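Local coordinates for protein delta-aminolevulinic acid dehydratase (Toxoplasma gondii ME49, PDB 3OBK) that catalyses, as porphobilinogen synthase, the condensation of two molecules of 5-aminolevulinic acid to the pyrrole porphobilinogen, an early step of tetrapyrrole biosynthesis, at residues M179-D184 and S206-S211; A261-V266 and P286-H291. All blocks are in the same frame, centred on the assembly; numbering follows the deposited sequence.

Contact 1: residues M179-D184 and S206-S211; sequences MVCPSD and SILAYS. With PBG (3-[5-(aminomethyl)-4-(carboxymethyl)-1H-pyrrol-3-yl]propanoic acid), chain L.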
ATOM      1  N   MET A 179      27.087   5.746 -23.423  1.00 17.15           N
ATOM      2  CA  MET A 179      26.456   4.679 -22.681  1.00 16.84           C
ATOM      3  C   MET A 179      26.892   3.336 -23.245  1.00 15.88           C
ATOM      4  O   MET A 179      26.921   3.156 -24.453  1.00 15.95           O
ATOM      5  CB  MET A 179      24.924   4.729 -22.829  1.00 17.06           C
ATOM      6  CG  MET A 179      24.183   6.026 -22.487  1.00 19.85           C
ATOM      7  SD  MET A 179      22.391   5.745 -22.036  1.00 24.84           S
ATOM      8  CE  MET A 179      22.636   4.857 -20.489  1.00 17.33           C
ATOM      9  N   VAL A 180      27.177   2.368 -22.384  1.00 15.51           N
ATOM     10  CA  VAL A 180      27.227   0.969 -22.824  1.00 14.68           C
ATOM     11  C   VAL A 180      25.901   0.321 -22.413  1.00 14.71           C
ATOM     12  O   VAL A 180      25.357   0.612 -21.353  1.00 14.43           O
ATOM     13  CB  VAL A 180      28.470   0.223 -22.278  1.00 14.66           C
ATOM     14  CG1 VAL A 180      29.766   0.934 -22.749  1.00 14.35           C
ATOM     15  CG2 VAL A 180      28.439   0.140 -20.773  1.00 12.62           C
ATOM     16  N   CYS A 181      25.387  -0.548 -23.276  1.00 15.24           N
ATOM     17  CA  CYS A 181      24.071  -1.168 -23.116  1.00 15.34           C
ATOM     18  C   CYS A 181      24.162  -2.684 -23.149  1.00 15.43           C
ATOM     19  O   CYS A 181      24.051  -3.281 -24.220  1.00 15.70           O
ATOM     20  CB  CYS A 181      23.164  -0.688 -24.239  1.00 15.34           C
ATOM     21  SG  CYS A 181      23.183   1.118 -24.396  1.00 17.18           S
ATOM     22  N   PRO A 182      24.384  -3.316 -21.983  1.00 14.92           N
ATOM     23  CA  PRO A 182      24.574  -4.750 -22.002  1.00 14.96           C
ATOM     24  C   PRO A 182      23.279  -5.494 -22.222  1.00 14.90           C
ATOM     25  O   PRO A 182      22.414  -5.481 -21.358  1.00 14.59           O
ATOM     26  CB  PRO A 182      25.179  -5.072 -20.620  1.00 15.74           C
ATOM     27  CG  PRO A 182      25.402  -3.762 -19.917  1.00 15.72           C
ATOM     28  CD  PRO A 182      24.738  -2.687 -20.704  1.00 15.12           C
ATOM     29  N   SER A 183      23.180  -6.181 -23.355  1.00 15.20           N
ATOM     30  CA  SER A 183      21.962  -6.885 -23.752  1.00 15.39           C
ATOM     31  C   SER A 183      22.102  -8.395 -23.612  1.00 16.05           C
ATOM     32  O   SER A 183      21.294  -9.154 -24.157  1.00 16.77           O
ATOM     33  CB  SER A 183      21.644  -6.556 -25.194  1.00 15.43           C
ATOM     34  OG  SER A 183      22.698  -6.989 -26.030  1.00 15.20           O
ATOM     35  N   ASP A 184      23.084  -8.814 -22.820  1.00 16.06           N
ATOM     36  CA  ASP A 184      23.552 -10.199 -22.769  1.00 15.97           C
ATOM     37  C   ASP A 184      22.745 -11.126 -21.897  1.00 15.58           C
ATOM     38  O   ASP A 184      22.712 -12.317 -22.160  1.00 15.58           O
ATOM     39  CB  ASP A 184      24.968 -10.207 -22.202  1.00 16.74           C
ATOM     40  CG  ASP A 184      25.070  -9.401 -20.923  1.00 17.19           C
ATOM     41  OD1 ASP A 184      24.986  -8.155 -21.018  1.00 16.13           O
ATOM     42  OD2 ASP A 184      25.197 -10.017 -19.836  1.00 16.98           O
ATOM     43  N   SER A 206      27.918   5.757 -18.825  1.00 12.83           N
ATOM     44  CA  SER A 206      26.665   5.213 -18.297  1.00 12.25           C
ATOM     45  C   SER A 206      26.417   3.772 -18.700  1.00 11.55           C
ATOM     46  O   SER A 206      27.040   3.242 -19.620  1.00 11.12           O
ATOM     47  CB  SER A 206      25.490   6.047 -18.777  1.00 12.13           C
ATOM     48  OG  SER A 206      25.636   7.399 -18.384  1.00 12.69           O
ATOM     49  N   ILE A 207      25.505   3.134 -17.975  1.00 11.11           N
ATOM     50  CA  ILE A 207      25.100   1.775 -18.266  1.00 10.37           C
ATOM     51  C   ILE A 207      23.581   1.773 -18.435  1.00 10.12           C
ATOM     52  O   ILE A 207      22.854   2.055 -17.505  1.00  9.20           O
ATOM     53  CB  ILE A 207      25.504   0.820 -17.146  1.00 10.43           C
ATOM     54  CG1 ILE A 207      27.026   0.683 -17.084  1.00 11.30           C
ATOM     55  CG2 ILE A 207      24.879  -0.575 -17.342  1.00  9.35           C
ATOM     56  CD1 ILE A 207      27.547  -0.019 -15.826  1.00  9.53           C
ATOM     57  N   LEU A 208      23.126   1.490 -19.648  1.00 10.40           N
ATOM     58  CA  LEU A 208      21.718   1.214 -19.902  1.00 11.21           C
ATOM     59  C   LEU A 208      21.518  -0.310 -19.784  1.00 11.71           C
ATOM     60  O   LEU A 208      21.917  -1.087 -20.670  1.00 11.49           O
ATOM     61  CB  LEU A 208      21.324   1.754 -21.268  1.00 11.05           C
ATOM     62  CG  LEU A 208      19.979   1.471 -21.977  1.00 12.46           C
ATOM     63  CD1 LEU A 208      18.794   1.273 -21.061  1.00  9.32           C
ATOM     64  CD2 LEU A 208      19.731   2.607 -23.000  1.00 10.59           C
ATOM     65  N   ALA A 209      20.952  -0.741 -18.659  1.00 12.17           N
ATOM     66  CA  ALA A 209      20.881  -2.176 -18.366  1.00 12.60           C
ATOM     67  C   ALA A 209      19.641  -2.734 -19.013  1.00 13.23           C
ATOM     68  O   ALA A 209      18.545  -2.228 -18.795  1.00 13.98           O
ATOM     69  CB  ALA A 209      20.869  -2.419 -16.844  1.00 11.82           C
ATOM     70  N   TYR A 210      19.797  -3.758 -19.836  1.00 14.42           N
ATOM     71  CA  TYR A 210      18.644  -4.530 -20.299  1.00 14.76           C
ATOM     72  C   TYR A 210      18.288  -5.467 -19.156  1.00 14.90           C
ATOM     73  O   TYR A 210      18.896  -6.499 -19.036  1.00 15.21           O
ATOM     74  CB  TYR A 210      18.982  -5.334 -21.533  1.00 14.80           C
ATOM     75  CG  TYR A 210      19.126  -4.578 -22.815  1.00 16.51           C
ATOM     76  CD1 TYR A 210      20.249  -3.850 -23.088  1.00 19.23           C
ATOM     77  CD2 TYR A 210      18.163  -4.665 -23.800  1.00 19.65           C
ATOM     78  CE1 TYR A 210      20.402  -3.173 -24.314  1.00 21.71           C
ATOM     79  CE2 TYR A 210      18.295  -3.997 -25.018  1.00 20.52           C
ATOM     80  CZ  TYR A 210      19.419  -3.248 -25.277  1.00 22.32           C
ATOM     81  OH  TYR A 210      19.557  -2.596 -26.509  1.00 22.00           O
ATOM     82  N   SER A 211      17.342  -5.082 -18.291  1.00 15.52           N
ATOM     83  CA  SER A 211      16.975  -5.915 -17.129  1.00 15.87           C
ATOM     84  C   SER A 211      16.009  -6.991 -17.482  1.00 15.65           C
ATOM     85  O   SER A 211      16.203  -8.124 -17.083  1.00 16.71           O
ATOM     86  CB  SER A 211      16.299  -5.112 -16.029  1.00 15.93           C
ATOM     87  OG  SER A 211      17.105  -4.048 -15.672  1.00 17.67           O
TER
HETATM   88  CHA PBG L 360      22.061  -8.823 -29.058  1.00 19.71           C
HETATM   89  C1A PBG L 360      20.890  -7.993 -29.473  1.00 19.58           C
HETATM   90  C2A PBG L 360      19.714  -8.454 -30.056  1.00 19.49           C
HETATM   91  C3A PBG L 360      18.926  -7.337 -30.259  1.00 16.46           C
HETATM   92  C4A PBG L 360      19.599  -6.256 -29.721  1.00 18.81           C
HETATM   93  NA  PBG L 360      20.794  -6.670 -29.278  1.00 19.44           N
HETATM   94  C5A PBG L 360      19.391  -9.842 -30.558  1.00 21.31           C
HETATM   95  C6A PBG L 360      19.216 -10.891 -29.547  1.00 19.95           C
HETATM   96  O1A PBG L 360      19.695 -10.663 -28.405  1.00 22.89           O
HETATM   97  O2A PBG L 360      18.691 -11.983 -29.861  1.00 16.92           O
HETATM   98  C7A PBG L 360      17.608  -7.329 -30.932  1.00 14.72           C
HETATM   99  C8A PBG L 360      17.060  -6.006 -31.320  1.00 12.13           C
HETATM  100  C9A PBG L 360      15.919  -5.975 -32.248  1.00  9.48           C
HETATM  101  O3A PBG L 360      15.736  -4.941 -32.883  1.00 14.05           O
HETATM  102  O4A PBG L 360      15.318  -6.991 -32.632  1.00  9.26           O
HETATM  103  N1  PBG L 360      22.369  -8.905 -27.668  1.00 18.89           N
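Ser183 lays its CB over the middle of the Tyr210 ring, 3.7 Å from the ring centroid and close to the ring normal, a CH-pi contact. Its OG stands between the backbone N and the carbonyl carbon (chi1 61°) and there accepts a hydrogen bond from the aminomethyl N1 of the bound product PBG, with a short 2.5 Å between OG and N1; Asp134 is a second partner of the same hydroxyl. Tyr210 N makes a weak hydrogen bond to Pro182 O, at 3.5 Å, and the Tyr210 ring also makes a cation-pi contact with Lys213, itself hydrogen-bonded to PBG. These groups stand at the C-terminal end of two neighbouring parallel strands of the TIM barrel, joined by the crossover helix 189-199. Deeper in the barrel, Val180 N bonds to Ser206 O and Leu208 N to Val180 O, both at 2.9 Å. On the barrel-interior side Cys181 SG rests on Leu208 CB at 3.7 Å, while the bend of the Met179 chain at chi3 (67°) brings its CE to 3.5 Å from the same CB. Toward the helices, Val180 CG2 meets Ile207 CG1, and Pro182 CD meets Ile207 CG2. Ser206 OG is hydrogen-bonded to Lys28 of a second subunit.

Contact 2: residues A261-V266 and P286-H291; sequences ADMLMV and PMVAYH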
ATOM      1  N   ALA A 261      23.166   0.444 -12.197  1.00 12.01           N
ATOM      2  CA  ALA A 261      22.662   0.883 -13.499  1.00 11.37           C
ATOM      3  C   ALA A 261      22.082   2.294 -13.391  1.00 11.35           C
ATOM      4  O   ALA A 261      21.580   2.702 -12.338  1.00 11.08           O
ATOM      5  CB  ALA A 261      21.616  -0.051 -14.005  1.00 10.64           C
ATOM      6  N   ASP A 262      22.166   3.006 -14.507  1.00 10.76           N
ATOM      7  CA  ASP A 262      21.645   4.343 -14.680  1.00 10.63           C
ATOM      8  C   ASP A 262      20.231   4.337 -15.298  1.00 10.80           C
ATOM      9  O   ASP A 262      19.458   5.280 -15.087  1.00 10.42           O
ATOM     10  CB  ASP A 262      22.585   5.117 -15.623  1.00 10.42           C
ATOM     11  CG  ASP A 262      23.981   5.265 -15.070  1.00 10.57           C
ATOM     12  OD1 ASP A 262      24.127   5.990 -14.054  1.00 11.06           O
ATOM     13  OD2 ASP A 262      24.939   4.699 -15.653  1.00 10.32           O
ATOM     14  N   MET A 263      19.937   3.325 -16.135  1.00 11.12           N
ATOM     15  CA  MET A 263      18.608   3.150 -16.756  1.00 10.90           C
ATOM     16  C   MET A 263      18.316   1.683 -16.945  1.00 10.71           C
ATOM     17  O   MET A 263      19.242   0.876 -17.089  1.00 11.11           O
ATOM     18  CB  MET A 263      18.527   3.831 -18.119  1.00 10.96           C
ATOM     19  CG  MET A 263      18.880   5.331 -18.106  1.00 12.60           C
ATOM     20  SD  MET A 263      18.690   6.154 -19.708  1.00 14.59           S
ATOM     21  CE  MET A 263      19.713   7.597 -19.385  1.00 13.34           C
ATOM     22  N   LEU A 264      17.021   1.354 -16.958  1.00 10.49           N
ATOM     23  CA  LEU A 264      16.544   0.006 -17.182  1.00  9.97           C
ATOM     24  C   LEU A 264      15.710  -0.091 -18.448  1.00 10.62           C
ATOM     25  O   LEU A 264      14.838   0.740 -18.703  1.00 11.15           O
ATOM     26  CB  LEU A 264      15.728  -0.442 -16.007  1.00  9.76           C
ATOM     27  CG  LEU A 264      16.462  -0.359 -14.666  1.00  9.80           C
ATOM     28  CD1 LEU A 264      15.466  -0.662 -13.537  1.00 10.42           C
ATOM     29  CD2 LEU A 264      17.703  -1.252 -14.599  1.00  9.12           C
ATOM     30  N   MET A 265      16.023  -1.100 -19.251  1.00 11.21           N
ATOM     31  CA  MET A 265      15.408  -1.353 -20.535  1.00 11.58           C
ATOM     32  C   MET A 265      14.531  -2.593 -20.446  1.00 11.35           C
ATOM     33  O   MET A 265      14.933  -3.610 -19.851  1.00 12.80           O
ATOM     34  CB  MET A 265      16.506  -1.576 -21.558  1.00 12.43           C
ATOM     35  CG  MET A 265      16.072  -2.138 -22.936  1.00 14.73           C
ATOM     36  SD  MET A 265      15.512  -0.914 -24.122  1.00 20.96           S
ATOM     37  CE  MET A 265      17.037  -0.048 -24.514  1.00 16.76           C
ATOM     38  N   VAL A 266      13.323  -2.508 -20.993  1.00 10.87           N
ATOM     39  CA  VAL A 266      12.470  -3.682 -21.190  1.00 10.07           C
ATOM     40  C   VAL A 266      12.385  -3.901 -22.669  1.00 10.29           C
ATOM     41  O   VAL A 266      12.164  -2.949 -23.427  1.00 10.11           O
ATOM     42  CB  VAL A 266      11.030  -3.471 -20.693  1.00 10.30           C
ATOM     43  CG1 VAL A 266      10.116  -4.705 -21.080  1.00  8.69           C
ATOM     44  CG2 VAL A 266      11.030  -3.190 -19.209  1.00  8.69           C
ATOM     45  N   PRO A 286      15.380   5.801 -14.602  1.00 11.67           N
ATOM     46  CA  PRO A 286      14.659   5.965 -15.872  1.00 10.97           C
ATOM     47  C   PRO A 286      14.454   4.665 -16.657  1.00 10.44           C
ATOM     48  O   PRO A 286      15.286   3.748 -16.619  1.00 10.40           O
ATOM     49  CB  PRO A 286      15.529   6.944 -16.660  1.00 10.57           C
ATOM     50  CG  PRO A 286      16.281   7.679 -15.634  1.00 11.66           C
ATOM     51  CD  PRO A 286      16.433   6.810 -14.420  1.00 11.16           C
ATOM     52  N   MET A 287      13.327   4.609 -17.355  1.00 10.04           N
ATOM     53  CA  MET A 287      12.920   3.442 -18.106  1.00  9.77           C
ATOM     54  C   MET A 287      13.065   3.671 -19.592  1.00  9.14           C
ATOM     55  O   MET A 287      12.784   4.741 -20.089  1.00  9.24           O
ATOM     56  CB  MET A 287      11.458   3.096 -17.813  1.00 10.06           C
ATOM     57  CG  MET A 287      11.117   2.636 -16.390  1.00 10.08           C
ATOM     58  SD  MET A 287      12.165   1.336 -15.721  1.00 11.79           S
ATOM     59  CE  MET A 287      11.811  -0.061 -16.774  1.00 10.99           C
ATOM     60  N   VAL A 288      13.503   2.632 -20.285  1.00  9.04           N
ATOM     61  CA  VAL A 288      13.610   2.630 -21.727  1.00  8.71           C
ATOM     62  C   VAL A 288      12.926   1.394 -22.215  1.00  8.26           C
ATOM     63  O   VAL A 288      12.944   0.370 -21.557  1.00  8.24           O
ATOM     64  CB  VAL A 288      15.111   2.649 -22.203  1.00  8.90           C
ATOM     65  CG1 VAL A 288      15.206   2.975 -23.649  1.00  8.38           C
ATOM     66  CG2 VAL A 288      15.910   3.670 -21.410  1.00  8.52           C
ATOM     67  N   ALA A 289      12.279   1.503 -23.360  1.00  8.71           N
ATOM     68  CA  ALA A 289      11.625   0.367 -24.012  1.00  8.74           C
ATOM     69  C   ALA A 289      12.197   0.228 -25.432  1.00  8.87           C
ATOM     70  O   ALA A 289      12.617   1.206 -26.014  1.00  9.46           O
ATOM     71  CB  ALA A 289      10.149   0.574 -24.029  1.00  8.28           C
ATOM     72  N   TYR A 290      12.242  -0.989 -25.967  1.00  9.12           N
ATOM     73  CA  TYR A 290      12.775  -1.227 -27.302  1.00  9.01           C
ATOM     74  C   TYR A 290      11.661  -1.757 -28.204  1.00  9.21           C
ATOM     75  O   TYR A 290      11.139  -2.854 -27.995  1.00  9.00           O
ATOM     76  CB  TYR A 290      13.904  -2.237 -27.243  1.00  8.74           C
ATOM     77  CG  TYR A 290      14.928  -2.139 -28.353  1.00  8.49           C
ATOM     78  CD1 TYR A 290      14.574  -2.194 -29.696  1.00  8.68           C
ATOM     79  CD2 TYR A 290      16.279  -2.043 -28.050  1.00 10.04           C
ATOM     80  CE1 TYR A 290      15.565  -2.135 -30.718  1.00  8.40           C
ATOM     81  CE2 TYR A 290      17.253  -1.967 -29.042  1.00  9.59           C
ATOM     82  CZ  TYR A 290      16.903  -2.018 -30.362  1.00  8.86           C
ATOM     83  OH  TYR A 290      17.925  -1.950 -31.285  1.00 10.22           O
ATOM     84  N   HIS A 291      11.315  -0.943 -29.201  1.00  8.99           N
ATOM     85  CA  HIS A 291      10.437  -1.317 -30.286  1.00  9.29           C
ATOM     86  C   HIS A 291      11.281  -2.094 -31.304  1.00  9.11           C
ATOM     87  O   HIS A 291      11.960  -1.476 -32.141  1.00 10.18           O
ATOM     88  CB  HIS A 291       9.859  -0.048 -30.902  1.00  9.59           C
ATOM     89  CG  HIS A 291       8.709  -0.273 -31.831  1.00 10.39           C
ATOM     90  ND1 HIS A 291       8.561   0.437 -33.004  1.00 12.19           N
ATOM     91  CD2 HIS A 291       7.649  -1.110 -31.756  1.00 10.77           C
ATOM     92  CE1 HIS A 291       7.447   0.052 -33.606  1.00 12.32           C
ATOM     93  NE2 HIS A 291       6.871  -0.883 -32.868  1.00 11.14           N
TER
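Met265 and Val288 pack against each other on one face of two adjacent parallel strands of the TIM barrel, which helix 273-282 links in a right-handed beta-alpha-beta crossover. Met265 has CG anti to its backbone N (chi1 168°); a bend at chi2 carries SD toward the neighbouring strand, and the bend at chi3 (70°) turns CE onto Val288. This CE comes to 3.6 Å from Val288 CG1, the branch that stands anti to Val288 N, and Met265 SD touches Tyr290 CB at 3.8 Å. The same sulfur lies at the edge of the Tyr290 ring, 5.4 Å from the centroid, in a Met-aromatic contact. Tyr290 belongs to the porphobilinogen pocket, and its OH is hydrogen-bonded to that of Tyr332. Met263, by contrast, is extended beyond CG: the Met263 and Pro286 side chains cross at about a right angle, CG meeting CB, and Met263 SD approaches the CG2 branch of Val288.

On the other face, which carries Leu264, Val266, Met287 and Ala289, Met287 curls back through three successive torsions near -60°. That fold sets its SD 4.0 Å from Leu264 CB and lets CE bridge Leu264 CB and Val266 CG2. Ile279 and Arg280 of the crossover helix also touch Met287.

Four backbone bonds, Leu264 N to Pro286 O, Val288 N to Leu264 O, Val266 N to Val288 O and Tyr290 N to Val266 O, tie the strands together. Before the first strand, Asp262 turns its carboxylate away from Pro286; OD1 forms a salt bridge with Arg25 of a second subunit, and OD2 accepts a hydrogen bond from Ile207 N. The Asp262 carbonyl faces the proline, with O 3.5 Å from Pro286 CD.

How the contacts relate
Contacts 1 and 2 follow one another along the chain and are adjacent in the barrel wall, their centres about 8 Å apart. Strand 206-213 of contact 1 pairs with strand 263-267 of contact 2: Ala209 N lies 2.8 Å from Met263 O, and Ala209 O 2.8 Å from Met265 N, both probable hydrogen bonds, so four consecutive parallel strands are joined. Inside the barrel, Tyr210 touches both Met265 and Tyr290, linking the two sets of side chains. Both contacts reach the product through their C-terminal ends, Ser183 by a hydrogen bond to the PBG amine and Tyr290 with its side chain about 4 Å from PBG.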